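Local coordinates for galectin 2 (Gallus gallus, PDB 2YMZ), which probably binds carbohydrates as a lectin of the galectin family, whose members generally recognise beta-galactosides, at residues Gly21-Ser24 / Glu25-Ser29. Residues are numbered along the deposited sequence; the frame is centred on the assembly and turned at random.
With SO4 (sulfate ion), chain I.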
loop_
_atom_site.group_PDB
_atom_site.type_symbol
_atom_site.label_atom_id
_atom_site.label_comp_id
_atom_site.label_asym_id
_atom_site.label_seq_id
_atom_site.Cartn_x
_atom_site.Cartn_y
_atom_site.Cartn_z
ATOM N N GLY A 21 -10.112 -3.850 -3.892
ATOM C CA GLY A 21 -9.677 -3.065 -5.012
ATOM C C GLY A 21 -10.505 -3.335 -6.235
ATOM O O GLY A 21 -11.461 -4.154 -6.177
ATOM N N HIS A 22 -10.209 -2.562 -7.267
ATOM C CA HIS A 22 -10.966 -2.616 -8.527
ATOM C C HIS A 22 -10.264 -3.508 -9.591
ATOM O O HIS A 22 -9.120 -3.262 -9.950
ATOM C CB HIS A 22 -11.093 -1.196 -9.047
ATOM C CG HIS A 22 -11.914 -1.130 -10.304
ATOM N ND1 HIS A 22 -13.289 -1.220 -10.313
ATOM C CD2 HIS A 22 -11.531 -1.057 -11.596
ATOM C CE1 HIS A 22 -13.717 -1.186 -11.571
ATOM N NE2 HIS A 22 -12.673 -1.096 -12.364
ATOM N N ILE A 23 -11.002 -4.478 -10.137
ATOM C CA ILE A 23 -10.441 -5.333 -11.214
ATOM C C ILE A 23 -10.755 -4.593 -12.503
ATOM O O ILE A 23 -11.875 -4.241 -12.715
ATOM C CB ILE A 23 -11.121 -6.705 -11.198
ATOM C CG1 ILE A 23 -10.760 -7.436 -9.854
ATOM C CG2 ILE A 23 -10.636 -7.586 -12.381
ATOM C CD1 ILE A 23 -11.581 -8.695 -9.571
ATOM N N SER A 24 -9.741 -4.395 -13.335
ATOM C CA SER A 24 -9.850 -3.638 -14.591
ATOM C C SER A 24 -10.912 -4.329 -15.476
ATOM O O SER A 24 -11.073 -5.567 -15.483
ATOM C CB SER A 24 -8.480 -3.597 -15.321
ATOM O OG SER A 24 -7.421 -3.073 -14.480
ATOM N N GLU A 25 -11.626 -3.512 -16.259
ATOM C CA GLU A 25 -12.648 -4.026 -17.166
ATOM C C GLU A 25 -11.991 -4.956 -18.205
ATOM O O GLU A 25 -12.604 -5.929 -18.685
ATOM C CB GLU A 25 -13.358 -2.813 -17.862
ATOM C CG GLU A 25 -14.648 -3.194 -18.563
ATOM C CD GLU A 25 -15.760 -3.622 -17.601
ATOM O OE1 GLU A 25 -16.198 -2.789 -16.763
ATOM O OE2 GLU A 25 -16.212 -4.793 -17.691
ATOM N N ASP A 26 -10.732 -4.654 -18.499
ATOM C CA ASP A 26 -9.929 -5.408 -19.466
ATOM C C ASP A 26 -8.936 -6.380 -18.827
ATOM O O ASP A 26 -8.128 -6.943 -19.532
ATOM C CB ASP A 26 -9.112 -4.443 -20.322
ATOM C CG ASP A 26 -9.989 -3.601 -21.199
ATOM O OD1 ASP A 26 -11.019 -4.129 -21.693
ATOM O OD2 ASP A 26 -9.696 -2.401 -21.359
ATOM N N ALA A 27 -9.032 -6.617 -17.505
ATOM C CA ALA A 27 -8.090 -7.519 -16.860
ATOM C C ALA A 27 -8.067 -8.855 -17.494
ATOM O O ALA A 27 -9.137 -9.409 -17.736
ATOM C CB ALA A 27 -8.435 -7.724 -15.359
ATOM N N GLU A 28 -6.867 -9.471 -17.622
ATOM C CA GLU A 28 -6.855 -10.895 -17.848
ATOM C C GLU A 28 -6.429 -11.609 -16.586
ATOM O O GLU A 28 -6.665 -12.747 -16.498
ATOM C CB GLU A 28 -5.895 -11.369 -18.964
ATOM C CG GLU A 28 -6.512 -11.085 -20.358
ATOM C CD GLU A 28 -5.783 -11.750 -21.530
ATOM O OE1 GLU A 28 -4.875 -12.638 -21.357
ATOM O OE2 GLU A 28 -6.149 -11.372 -22.677
ATOM N N SER A 29 -5.711 -10.921 -15.670
ATOM C CA SER A 29 -5.366 -11.605 -14.418
ATOM C C SER A 29 -4.837 -10.550 -13.432
ATOM O O SER A 29 -4.626 -9.416 -13.819
ATOM C CB SER A 29 -4.251 -12.644 -14.668
ATOM O OG SER A 29 -3.039 -12.002 -14.870
HETATM S S SO4 I . -10.245 0.268 -15.619
HETATM O O1 SO4 I . -10.559 1.699 -15.835
HETATM O O2 SO4 I . -9.599 0.158 -14.278
HETATM O O3 SO4 I . -9.287 -0.221 -16.642
HETATM O O4 SO4 I . -11.510 -0.507 -15.692
#
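The His22 imidazole and the backbone of Glu25 meet at one sulfate ion, whose O4 lies in the ring plane off the CD2-NE2 edge, with O2 close to that plane. Sulfate O2 lies 3.5 Å from His22 CD2, a van der Waals approach, while O4 takes a hydrogen bond from Glu25 N (3.1 Å, 163°). With CG anti to the backbone N (chi1 -177°), the ring leans along the chain toward this anion, which probably came from the crystallisation liquor. Here strand 16-23 of the galectin beta-sandwich ends, and a type I beta turn from Ser24 to Ala27 starts the crossing to strand 30-34 in the other sheet. Ser24, small and polar, suits the partly exposed first position of the turn. The turn closes where Ala27 N donates to Ser24 O at 3.1 Å; the bond is straight at hydrogen (166°), yet the donor stands well above the carbonyl plane. Glu25 and Asp26 occupy the two exposed central positions, their side chains starting away from the strand, which suits carboxylates because water can solvate them. The inner side is apolar: Ile23 reaches Phe49, Phe75 and Val81, a suitable place for a branched aliphatic residue, and the short side chain of buried Ala27 probably lets the chain pass close by. Further on, Glu28 OE1 is hydrogen-bonded to Asn50 ND2. Beneath the turn, the Ile23 methyl CG2 rests against Ala27 CB at 3.7 Å.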